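PDB 4J2G: KLTH0A00704p from Lachancea thermotolerans, which probably recruits a phosphatidylinositol 3-kinase during autophagy through the HORMA domain of Atg13, the part of the longer protein captured here. Local coordinates for residues Glu24-Phe29 and Ser158-Gln163; Leu36-Lys41 and Leu89-Tyr94; Asn114-Cys119 and Ile226-Asn231; Ile127-Trp132 and Cys267-Asn272. The protein carries 1 engineered substitution. One frame throughout, in Å; residues are numbered along the deposited sequence.

Contact 1 (Glu24-Phe29 and Ser158-Gln163)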
# COMPACT_ATOMS: atom_id res chain seq x y z
N GLU A 24 -18.22 -2.34 15.50
CA GLU A 24 -18.36 -1.07 14.78
C GLU A 24 -17.12 -0.18 14.87
O GLU A 24 -16.83 0.61 13.95
CB GLU A 24 -19.58 -0.28 15.24
CG GLU A 24 -20.88 -0.70 14.59
CD GLU A 24 -22.02 0.27 14.89
OE1 GLU A 24 -23.19 -0.16 14.77
OE2 GLU A 24 -21.74 1.45 15.23
N LEU A 25 -16.42 -0.26 15.99
CA LEU A 25 -15.15 0.41 16.13
C LEU A 25 -14.20 -0.20 15.05
O LEU A 25 -13.69 0.50 14.20
CB LEU A 25 -14.63 0.17 17.54
CG LEU A 25 -14.23 1.35 18.44
CD1 LEU A 25 -15.14 2.57 18.25
CD2 LEU A 25 -14.19 0.93 19.91
N ILE A 26 -14.06 -1.52 15.06
CA ILE A 26 -13.22 -2.22 14.12
C ILE A 26 -13.47 -1.85 12.66
O ILE A 26 -12.55 -1.36 11.98
CB ILE A 26 -13.23 -3.73 14.37
CG1 ILE A 26 -12.61 -4.02 15.74
CG2 ILE A 26 -12.38 -4.44 13.30
CD1 ILE A 26 -13.04 -5.33 16.36
N ASP A 27 -14.70 -2.03 12.21
CA ASP A 27 -15.07 -1.76 10.82
C ASP A 27 -14.83 -0.28 10.43
O ASP A 27 -14.45 0.03 9.28
CB ASP A 27 -16.52 -2.16 10.59
CG ASP A 27 -17.02 -1.89 9.18
OD1 ASP A 27 -16.47 -2.37 8.16
OD2 ASP A 27 -18.01 -1.18 9.08
N ASN A 28 -15.02 0.62 11.39
CA ASN A 28 -14.87 2.05 11.16
C ASN A 28 -13.39 2.39 11.01
O ASN A 28 -13.01 3.27 10.22
CB ASN A 28 -15.45 2.86 12.32
CG ASN A 28 -16.96 3.08 12.21
OD1 ASN A 28 -17.58 2.92 11.15
ND2 ASN A 28 -17.55 3.47 13.33
N PHE A 29 -12.56 1.68 11.75
CA PHE A 29 -11.16 1.89 11.64
C PHE A 29 -10.67 1.47 10.23
O PHE A 29 -9.95 2.24 9.54
CB PHE A 29 -10.45 1.06 12.66
CG PHE A 29 -9.03 1.36 12.69
CD1 PHE A 29 -8.57 2.53 13.32
CD2 PHE A 29 -8.14 0.54 12.00
CE1 PHE A 29 -7.23 2.86 13.29
CE2 PHE A 29 -6.80 0.87 11.95
CZ PHE A 29 -6.35 2.03 12.58
N SER A 158 -14.04 1.51 25.88
CA SER A 158 -13.39 2.78 25.69
C SER A 158 -11.91 2.51 25.53
O SER A 158 -11.17 3.33 24.97
CB SER A 158 -13.65 3.67 26.91
OG SER A 158 -14.11 4.95 26.49
N GLU A 159 -11.47 1.35 26.00
CA GLU A 159 -10.07 1.00 25.90
C GLU A 159 -9.65 0.60 24.49
O GLU A 159 -8.57 0.96 24.05
CB GLU A 159 -9.66 -0.06 26.93
CG GLU A 159 -8.16 -0.03 27.25
CD GLU A 159 -7.51 1.36 27.16
OE1 GLU A 159 -8.17 2.40 27.43
OE2 GLU A 159 -6.31 1.43 26.82
N LEU A 160 -10.50 -0.13 23.78
CA LEU A 160 -10.22 -0.42 22.38
C LEU A 160 -10.32 0.83 21.54
O LEU A 160 -9.72 0.92 20.48
CB LEU A 160 -11.18 -1.44 21.84
CG LEU A 160 -11.16 -1.60 20.33
CD1 LEU A 160 -9.93 -2.38 19.87
CD2 LEU A 160 -12.43 -2.28 19.88
N TYR A 161 -11.08 1.80 22.02
CA TYR A 161 -11.21 3.03 21.30
C TYR A 161 -9.88 3.75 21.36
O TYR A 161 -9.46 4.36 20.38
CB TYR A 161 -12.29 3.91 21.91
CG TYR A 161 -12.37 5.21 21.18
CD1 TYR A 161 -12.85 5.24 19.88
CD2 TYR A 161 -11.91 6.38 21.76
CE1 TYR A 161 -12.90 6.42 19.16
CE2 TYR A 161 -11.97 7.58 21.06
CZ TYR A 161 -12.47 7.57 19.76
OH TYR A 161 -12.54 8.73 19.04
N ARG A 162 -9.22 3.68 22.50
CA ARG A 162 -8.01 4.42 22.70
C ARG A 162 -6.86 3.75 21.93
O ARG A 162 -6.03 4.44 21.35
CB ARG A 162 -7.71 4.55 24.20
CG ARG A 162 -6.66 5.60 24.53
CD ARG A 162 -6.02 5.28 25.86
NE ARG A 162 -5.33 3.99 25.84
CZ ARG A 162 -4.03 3.82 26.05
NH1 ARG A 162 -3.24 4.86 26.31
NH2 ARG A 162 -3.51 2.59 26.01
N GLN A 163 -6.82 2.42 21.94
CA GLN A 163 -5.89 1.63 21.14
C GLN A 163 -5.99 1.98 19.64
O GLN A 163 -5.01 1.86 18.93
CB GLN A 163 -6.15 0.13 21.27
CG GLN A 163 -6.14 -0.45 22.67
CD GLN A 163 -4.77 -0.43 23.29
OE1 GLN A 163 -3.81 -0.97 22.72
NE2 GLN A 163 -4.65 0.20 24.46
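Leu25 reaches across from one helix and lies against both Leu160 and Tyr161 of the other, so its two methyls do different jobs. Leu25 CD2 meets CD2 of Leu160 at 3.7 Å, and the two leucine side chains run past each other in opposite directions, alongside rather than end on. Leu25 CD2 also comes within 3.9 Å of Tyr161 N, a packing contact. Leu25 CD1 turns to the tyrosine, sitting at the ring edge, near the ring plane, 3.9 Å from Tyr161 CD1; these side chains cross at about a right angle. In Leu160 the branch leaves with CG opposite the backbone N (chi1 168°), which carries CD2 out toward Leu25. Ile26 adds only a distant touch, its CG1 lying 4.5 Å from Leu160 CD2. This is helix-on-helix packing within the HORMA domain: segments 24-29 and 158-163, on helices 18-39 and 158-177, run nearly parallel, their axes 14° apart and 10.6 Å at closest approach. Burial is uneven, since Leu160 and Ile26 are buried whereas Tyr161 is exposed. Leu160 also rests on Ile250 and Thr252 of strand 242-252, and Leu25 continues onto Leu164, one turn further along. On the flank of helix 158-177 turned from Leu25, Glu159 OE2 takes a salt bridge from Arg162 NE at 2.9 Å and a hydrogen bond from Gln163 NE2 at 3.1 Å.

Contact 2 (Leu36-Lys41 and Leu89-Tyr94)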
# COMPACT_ATOMS: atom_id res chain seq x y z
N LEU A 36 -7.30 7.33 4.88
CA LEU A 36 -6.00 7.92 5.09
C LEU A 36 -4.98 7.53 3.98
O LEU A 36 -4.38 8.39 3.31
CB LEU A 36 -5.47 7.41 6.40
CG LEU A 36 -4.72 8.20 7.47
CD1 LEU A 36 -3.55 7.35 7.98
CD2 LEU A 36 -4.28 9.61 7.07
N ILE A 37 -4.78 6.23 3.81
CA ILE A 37 -3.79 5.70 2.91
C ILE A 37 -4.06 6.17 1.47
O ILE A 37 -3.18 6.73 0.85
CB ILE A 37 -3.75 4.17 3.04
CG1 ILE A 37 -3.12 3.75 4.37
CG2 ILE A 37 -2.95 3.53 1.93
CD1 ILE A 37 -3.25 2.26 4.57
N CYS A 38 -5.29 6.01 0.97
CA CYS A 38 -5.68 6.54 -0.35
C CYS A 38 -5.61 8.08 -0.54
O CYS A 38 -5.16 8.55 -1.58
CB CYS A 38 -7.07 6.00 -0.77
SG CYS A 38 -7.08 4.18 -0.93
N HIS A 39 -6.01 8.86 0.46
CA HIS A 39 -6.03 10.32 0.27
C HIS A 39 -4.61 10.92 0.28
O HIS A 39 -4.39 12.04 -0.17
CB HIS A 39 -6.90 10.99 1.35
CG HIS A 39 -8.36 10.75 1.18
ND1 HIS A 39 -8.92 10.23 0.02
CD2 HIS A 39 -9.40 11.00 2.02
CE1 HIS A 39 -10.23 10.15 0.16
NE2 HIS A 39 -10.55 10.62 1.36
N SER A 40 -3.64 10.17 0.80
CA SER A 40 -2.27 10.62 0.84
C SER A 40 -1.54 10.60 -0.52
O SER A 40 -0.43 11.08 -0.60
CB SER A 40 -1.48 9.74 1.78
OG SER A 40 -1.08 8.50 1.12
N LYS A 41 -2.12 10.03 -1.55
CA LYS A 41 -1.36 9.90 -2.84
C LYS A 41 -2.07 10.52 -4.00
O LYS A 41 -3.24 10.83 -3.89
CB LYS A 41 -1.01 8.43 -3.17
CG LYS A 41 -0.29 7.68 -2.05
CD LYS A 41 1.18 8.13 -1.88
CE LYS A 41 1.78 7.83 -0.48
NZ LYS A 41 0.89 6.91 0.31
N LEU A 89 -8.28 -6.36 3.85
CA LEU A 89 -8.24 -5.13 3.06
C LEU A 89 -6.84 -4.88 2.51
O LEU A 89 -5.90 -4.68 3.27
CB LEU A 89 -8.75 -3.94 3.88
CG LEU A 89 -8.85 -2.41 3.52
CD1 LEU A 89 -8.28 -1.94 2.23
CD2 LEU A 89 -10.29 -1.92 3.60
N VAL A 90 -6.74 -4.94 1.18
CA VAL A 90 -5.52 -4.77 0.43
C VAL A 90 -5.50 -3.45 -0.30
O VAL A 90 -6.48 -3.05 -0.90
CB VAL A 90 -5.28 -5.98 -0.47
CG1 VAL A 90 -4.09 -5.79 -1.48
CG2 VAL A 90 -4.99 -7.13 0.47
N ILE A 91 -4.39 -2.71 -0.16
CA ILE A 91 -4.22 -1.43 -0.88
C ILE A 91 -2.95 -1.45 -1.73
O ILE A 91 -1.89 -1.73 -1.21
CB ILE A 91 -4.21 -0.24 0.05
CG1 ILE A 91 -5.58 -0.15 0.77
CG2 ILE A 91 -4.03 1.08 -0.72
CD1 ILE A 91 -5.62 0.91 1.84
N GLU A 92 -3.07 -1.18 -3.02
CA GLU A 92 -1.87 -1.11 -3.87
C GLU A 92 -1.61 0.36 -4.21
O GLU A 92 -2.52 1.09 -4.46
CB GLU A 92 -2.13 -1.88 -5.12
CG GLU A 92 -2.20 -3.40 -4.89
CD GLU A 92 -2.19 -4.17 -6.25
OE1 GLU A 92 -2.65 -3.60 -7.27
OE2 GLU A 92 -1.71 -5.31 -6.30
N THR A 93 -0.35 0.80 -4.16
CA THR A 93 0.03 2.17 -4.48
C THR A 93 0.94 1.98 -5.67
O THR A 93 1.85 1.15 -5.63
CB THR A 93 0.79 2.84 -3.35
OG1 THR A 93 -0.10 3.05 -2.22
CG2 THR A 93 1.34 4.25 -3.77
N TYR A 94 0.69 2.73 -6.73
CA TYR A 94 1.52 2.53 -7.94
C TYR A 94 1.85 3.84 -8.62
O TYR A 94 1.19 4.83 -8.39
CB TYR A 94 0.82 1.58 -8.92
CG TYR A 94 -0.59 2.05 -9.22
CD1 TYR A 94 -1.67 1.56 -8.49
CD2 TYR A 94 -0.83 2.99 -10.18
CE1 TYR A 94 -2.95 2.03 -8.72
CE2 TYR A 94 -2.12 3.44 -10.44
CZ TYR A 94 -3.17 2.93 -9.72
OH TYR A 94 -4.45 3.41 -9.97
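Ile37 on the last turns of helix 18-39 packs down onto Ile91 of strand 89-96, a helix-on-sheet contact in the core of the HORMA domain. The apolar part is dominated by this pair. Ile91 CD1 lies 3.7 Å from Ile37 CG2, and the same methyl also approaches CD1 of Ile37, so it is received between the two branches of the opposing isoleucine. The side chains cross at a slant, and CG2 of Ile91 meets CG2 of Ile37 at 3.8 Å. Ile37, at a chi1 of -71°, sets CG2 across from its amide nitrogen and CG1 across from its carbonyl, which directs both branches at the strand. Cys38 adds a looser touch, its SG being 4.4 Å from Ile91 CG2. Further along, Lys41 CG rests 4.2 Å from Thr93 CG2, two aliphatic groups crossing at about a right angle. No hydrogen bond joins the segments, so packing alone links them directly.

The polar interactions lie to the side of this apolar surface. Thr93 turns its methyl to Lys41 and gives its OG1 to a hydrogen bond with Glu130 of strand 126-136, the neighbouring strand in the sheet. The lysine chain, bent at its second and fourth torsions, doubles back and places Lys41 NZ 2.7 Å from Ser40 OG as donor. Ser40 OG in turn donates to Ile37 O at 2.8 Å, meeting the oxygen at a C=O...donor angle of 143° and tilted 21° from the carbonyl plane.

Contact 3 (Asn114-Cys119 and Ile226-Asn231)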
# COMPACT_ATOMS: atom_id res chain seq x y z
N ASN A 114 22.77 6.37 -9.17
CA ASN A 114 22.93 5.85 -10.56
C ASN A 114 21.61 5.36 -11.18
O ASN A 114 20.86 4.65 -10.54
CB ASN A 114 24.03 4.76 -10.59
CG ASN A 114 25.41 5.34 -10.19
OD1 ASN A 114 25.78 6.42 -10.64
ND2 ASN A 114 26.13 4.66 -9.31
N PRO A 115 21.37 5.67 -12.47
CA PRO A 115 20.18 5.35 -13.26
C PRO A 115 20.10 3.97 -13.81
O PRO A 115 21.10 3.42 -14.24
CB PRO A 115 20.25 6.35 -14.45
CG PRO A 115 21.72 6.56 -14.65
CD PRO A 115 22.36 6.45 -13.25
N TRP A 116 18.88 3.44 -13.83
CA TRP A 116 18.58 2.12 -14.30
C TRP A 116 17.37 2.29 -15.15
O TRP A 116 16.47 3.04 -14.77
CB TRP A 116 18.26 1.12 -13.16
CG TRP A 116 19.47 0.91 -12.23
CD1 TRP A 116 19.92 1.78 -11.34
CD2 TRP A 116 20.38 -0.21 -12.19
NE1 TRP A 116 21.03 1.30 -10.70
CE2 TRP A 116 21.35 0.09 -11.23
CE3 TRP A 116 20.52 -1.38 -12.97
CZ2 TRP A 116 22.42 -0.77 -10.94
CZ3 TRP A 116 21.55 -2.25 -12.68
CH2 TRP A 116 22.50 -1.94 -11.67
N ASN A 117 17.34 1.61 -16.28
CA ASN A 117 16.18 1.67 -17.12
C ASN A 117 15.08 0.84 -16.57
O ASN A 117 15.32 -0.27 -16.09
CB ASN A 117 16.49 1.09 -18.51
CG ASN A 117 16.99 2.13 -19.49
OD1 ASN A 117 17.23 3.28 -19.14
ND2 ASN A 117 17.14 1.71 -20.73
N VAL A 118 13.84 1.35 -16.73
CA VAL A 118 12.64 0.63 -16.30
C VAL A 118 11.74 0.25 -17.48
O VAL A 118 11.46 -0.93 -17.68
CB VAL A 118 11.81 1.44 -15.27
CG1 VAL A 118 10.65 0.61 -14.76
CG2 VAL A 118 12.71 1.93 -14.14
N CYS A 119 11.23 1.22 -18.22
CA CYS A 119 10.36 0.90 -19.36
C CYS A 119 10.14 2.10 -20.25
O CYS A 119 10.45 3.22 -19.87
CB CYS A 119 9.03 0.33 -18.90
SG CYS A 119 8.15 1.36 -17.66
N ILE A 226 16.96 -2.65 -10.14
CA ILE A 226 18.31 -2.40 -9.79
C ILE A 226 18.92 -3.77 -9.53
O ILE A 226 18.62 -4.41 -8.50
CB ILE A 226 18.29 -1.61 -8.45
CG1 ILE A 226 17.58 -0.27 -8.68
CG2 ILE A 226 19.69 -1.49 -7.84
CD1 ILE A 226 17.26 0.51 -7.38
N ALA A 227 19.80 -4.19 -10.45
CA ALA A 227 20.40 -5.53 -10.46
C ALA A 227 21.49 -5.71 -9.41
O ALA A 227 21.95 -6.82 -9.19
CB ALA A 227 20.92 -5.91 -11.87
N THR A 228 21.90 -4.64 -8.74
CA THR A 228 22.83 -4.84 -7.60
C THR A 228 22.22 -5.52 -6.36
O THR A 228 22.93 -5.90 -5.46
CB THR A 228 23.48 -3.54 -7.09
OG1 THR A 228 22.45 -2.62 -6.75
CG2 THR A 228 24.34 -2.92 -8.13
N TYR A 229 20.90 -5.64 -6.30
CA TYR A 229 20.29 -6.28 -5.15
C TYR A 229 20.52 -7.77 -5.15
O TYR A 229 20.27 -8.44 -6.16
CB TYR A 229 18.77 -6.00 -5.14
CG TYR A 229 18.50 -4.67 -4.49
CD1 TYR A 229 18.76 -4.50 -3.12
CD2 TYR A 229 18.01 -3.59 -5.22
CE1 TYR A 229 18.53 -3.25 -2.52
CE2 TYR A 229 17.75 -2.35 -4.62
CZ TYR A 229 17.97 -2.20 -3.27
OH TYR A 229 17.71 -0.99 -2.66
N SER A 230 20.95 -8.29 -4.01
CA SER A 230 21.11 -9.72 -3.87
C SER A 230 20.20 -10.36 -2.77
O SER A 230 20.32 -10.07 -1.54
CB SER A 230 22.58 -10.03 -3.65
OG SER A 230 22.93 -11.21 -4.35
N ASN A 231 19.27 -11.18 -3.23
CA ASN A 231 18.31 -11.84 -2.38
C ASN A 231 18.96 -12.85 -1.45
O ASN A 231 19.78 -13.68 -1.88
CB ASN A 231 17.27 -12.50 -3.23
CG ASN A 231 16.51 -11.52 -4.08
OD1 ASN A 231 16.52 -10.31 -3.82
ND2 ASN A 231 15.82 -12.02 -5.09
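Trp116, on edge strand 115-120 of the small three-stranded sheet of the HORMA domain, lays one face of its indole against the loop that begins its turn at Ile226. The tight part is at the start of that turn. Ile226 CA stands 4.0 Å from the centroid of the six-membered ring of Trp116 and 17° off its normal, a CH-pi contact over the face, though offset toward the rim. The next residue keeps close although it is exposed, with Ala227 N above the same ring and 3.4 Å from Trp116 CZ3. Its methyl adds to this, Ala227 CB lying 3.8 Å from Trp116 CZ3. Ile226 spreads its branches over the same face: CG1 lies 4.1 Å from CD1 of Trp116, and CG2 approaches CE2. A chi1 of -63° swings the Trp116 ring away from its own carbonyl and over the loop, while NE1 is held by a hydrogen bond to Asp110 OD2. Replacing the indole with a small alanine is likely to uncover Ile226 and the turn and to leave Asp110 OD2 without the NE1-H.

The outer side is looser and solvent-facing. Thr228 is exposed and comes to the far end of the ring at an oblique angle. The turn itself, type I from Ile226 to Tyr229, is closed by a weak backbone bond from Tyr229 N to Ile226 O. Along the outer side of the benzene ring, Thr228 CG2 sits 4.0 Å from Trp116 CZ2.

Contact 4 (Ile127-Trp132 and Cys267-Asn272). With SO4 (sulfate ion), chain C.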
# COMPACT_ATOMS: atom_id res chain seq x y z
N ILE A 127 3.80 1.06 -12.24
CA ILE A 127 4.85 0.43 -11.44
C ILE A 127 4.35 0.39 -10.03
O ILE A 127 4.08 1.45 -9.44
CB ILE A 127 6.15 1.23 -11.51
CG1 ILE A 127 6.61 1.29 -12.96
CG2 ILE A 127 7.25 0.72 -10.52
CD1 ILE A 127 7.55 2.45 -13.25
N MSE A 128 4.24 -0.82 -9.47
CA MSE A 128 3.82 -1.02 -8.08
C MSE A 128 4.83 -0.44 -7.14
O MSE A 128 6.02 -0.59 -7.35
CB MSE A 128 3.82 -2.52 -7.85
CG MSE A 128 2.49 -3.11 -8.22
SE MSE A 128 0.91 -2.37 -7.34
CE MSE A 128 1.52 -3.08 -5.61
N LEU A 129 4.37 0.22 -6.07
CA LEU A 129 5.29 0.80 -5.15
C LEU A 129 5.08 0.29 -3.70
O LEU A 129 6.03 0.19 -2.95
CB LEU A 129 5.10 2.34 -5.19
CG LEU A 129 5.28 3.09 -6.52
CD1 LEU A 129 4.87 4.53 -6.44
CD2 LEU A 129 6.71 2.97 -7.02
N GLU A 130 3.83 0.07 -3.31
CA GLU A 130 3.53 -0.34 -1.95
C GLU A 130 2.36 -1.27 -1.99
O GLU A 130 1.44 -1.09 -2.82
CB GLU A 130 3.05 0.83 -1.07
CG GLU A 130 3.94 2.05 -1.02
CD GLU A 130 3.27 3.24 -0.24
OE1 GLU A 130 1.99 3.47 -0.26
OE2 GLU A 130 4.07 3.97 0.36
N ARG A 131 2.33 -2.21 -1.07
CA ARG A 131 1.09 -2.99 -0.91
C ARG A 131 0.78 -3.16 0.56
O ARG A 131 1.57 -3.76 1.26
CB ARG A 131 1.15 -4.33 -1.61
CG ARG A 131 -0.18 -5.09 -1.64
CD ARG A 131 0.01 -6.45 -2.37
NE ARG A 131 0.02 -6.30 -3.83
CZ ARG A 131 0.99 -6.74 -4.65
NH1 ARG A 131 2.06 -7.35 -4.19
NH2 ARG A 131 0.86 -6.57 -5.96
N TRP A 132 -0.37 -2.65 0.97
CA TRP A 132 -0.78 -2.64 2.40
C TRP A 132 -1.78 -3.76 2.57
O TRP A 132 -2.52 -4.10 1.64
CB TRP A 132 -1.52 -1.33 2.72
CG TRP A 132 -0.71 -0.10 2.62
CD1 TRP A 132 -0.38 0.61 1.45
CD2 TRP A 132 -0.12 0.61 3.70
NE1 TRP A 132 0.41 1.67 1.78
CE2 TRP A 132 0.54 1.74 3.14
CE3 TRP A 132 -0.08 0.41 5.10
CZ2 TRP A 132 1.23 2.68 3.92
CZ3 TRP A 132 0.60 1.32 5.86
CH2 TRP A 132 1.27 2.46 5.27
N CYS A 267 12.36 4.74 -4.90
CA CYS A 267 11.30 5.37 -5.68
C CYS A 267 11.82 6.64 -6.36
O CYS A 267 11.07 7.51 -6.71
CB CYS A 267 10.17 5.79 -4.74
SG CYS A 267 9.26 4.44 -4.00
N ASP A 268 13.13 6.78 -6.51
CA ASP A 268 13.58 8.02 -7.13
C ASP A 268 13.48 7.83 -8.67
O ASP A 268 14.47 7.62 -9.28
CB ASP A 268 15.01 8.32 -6.67
CG ASP A 268 15.54 9.68 -7.19
OD1 ASP A 268 14.77 10.51 -7.68
OD2 ASP A 268 16.74 9.92 -7.09
N PHE A 269 12.25 7.76 -9.19
CA PHE A 269 11.90 7.62 -10.63
C PHE A 269 11.98 8.93 -11.43
O PHE A 269 11.75 10.00 -10.86
CB PHE A 269 10.48 7.08 -10.78
CG PHE A 269 10.34 5.64 -10.37
CD1 PHE A 269 10.71 4.60 -11.24
CD2 PHE A 269 9.86 5.31 -9.10
CE1 PHE A 269 10.60 3.25 -10.85
CE2 PHE A 269 9.73 3.95 -8.71
CZ PHE A 269 10.11 2.92 -9.58
N HIS A 270 12.30 8.82 -12.72
CA HIS A 270 12.51 9.96 -13.60
C HIS A 270 11.88 9.62 -14.94
O HIS A 270 11.74 8.46 -15.35
CB HIS A 270 14.00 10.35 -13.70
CG HIS A 270 14.56 10.88 -12.40
ND1 HIS A 270 14.17 12.08 -11.86
CD2 HIS A 270 15.37 10.31 -11.48
CE1 HIS A 270 14.77 12.27 -10.70
NE2 HIS A 270 15.51 11.21 -10.45
N VAL A 271 11.40 10.64 -15.60
CA VAL A 271 10.82 10.44 -16.92
C VAL A 271 11.55 11.36 -17.90
O VAL A 271 11.75 12.54 -17.65
CB VAL A 271 9.31 10.67 -16.91
CG1 VAL A 271 8.70 10.10 -18.17
CG2 VAL A 271 8.67 9.98 -15.70
N ASN A 272 12.04 10.78 -19.00
CA ASN A 272 12.75 11.59 -19.97
C ASN A 272 12.31 11.45 -21.41
O ASN A 272 12.37 10.35 -21.94
CB ASN A 272 14.24 11.38 -19.80
CG ASN A 272 14.78 12.22 -18.67
OD1 ASN A 272 14.87 13.44 -18.79
ND2 ASN A 272 15.10 11.59 -17.54
S SO4 C . 3.62 -8.34 -7.47
O1 SO4 C . 3.41 -9.21 -6.32
O2 SO4 C . 5.03 -8.57 -7.79
O3 SO4 C . 2.85 -8.56 -8.71
O4 SO4 C . 3.25 -6.97 -7.04
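The two beta-sheets of the HORMA domain meet where Ile127 and Leu129 of strand 126-136 pack on Phe269 of strand 268-271. Leu129 CD2 lies 3.6 Å from Phe269 CE2, the side chains passing in opposite directions. Ile127 and Phe269 approach each other from opposite directions, Ile127 CG2 3.7 Å from Phe269 CZ; both aliphatic groups meet the ring obliquely. Leu129 CD2 also reaches Cys267 SG at 4.2 Å. All four residues are buried, so an apolar seam joins the five-stranded sheet to the three-stranded one, and Phe269 extends it to Leu108 and Leu95. The strand has a classic beta bulge at Leu129 and Glu130, which share Thr93 as partner on the neighbouring strand. Beyond it, Trp132 NE1 donates to Glu130 OE1 at 3.1 Å and 171°, nearly straight and in the indole plane, but from above the carboxylate plane.

Arg131 points from the seam to a sulfate ion, probably from the crystallisation liquor. Arg131 NH2 donates to sulfate O4 at 2.7 Å, and NH1 to sulfate O1 at 3.1 Å; the ion lies at the guanidinium edge, in plane. Met128 CE (a selenomethionine) lies over one face, off toward its margin, and Glu92 forms a salt bridge with NH2. A leucine in place of the arginine would probably leave the sulfate without these donors and Glu92 without this charge partner. Leu221 N and Ser222 N also hydrogen-bond the anion.

In the fold
From the N terminus, helix 18-39 supplies the first segments of contacts 1 and 2. Contact 2 closes first, bringing the end of the helix onto strand 89-96, and is nested inside the longer loop that contact 1 closes when helix 158-177 returns beside residues 24-29. Contacts 3 and 4 open only after contact 2 has closed, and both cross contact 1; they also cross each other, since 127-132 opens contact 4 before 226-231 closes contact 3, and 267-272 follows. Contact 4 touches contact 2 through neighbouring strands 89-96 and 126-136, and contact 3 through packing of Val118. Together they tie the two long helices, both sheets and the loop before strand 242-252 into one domain.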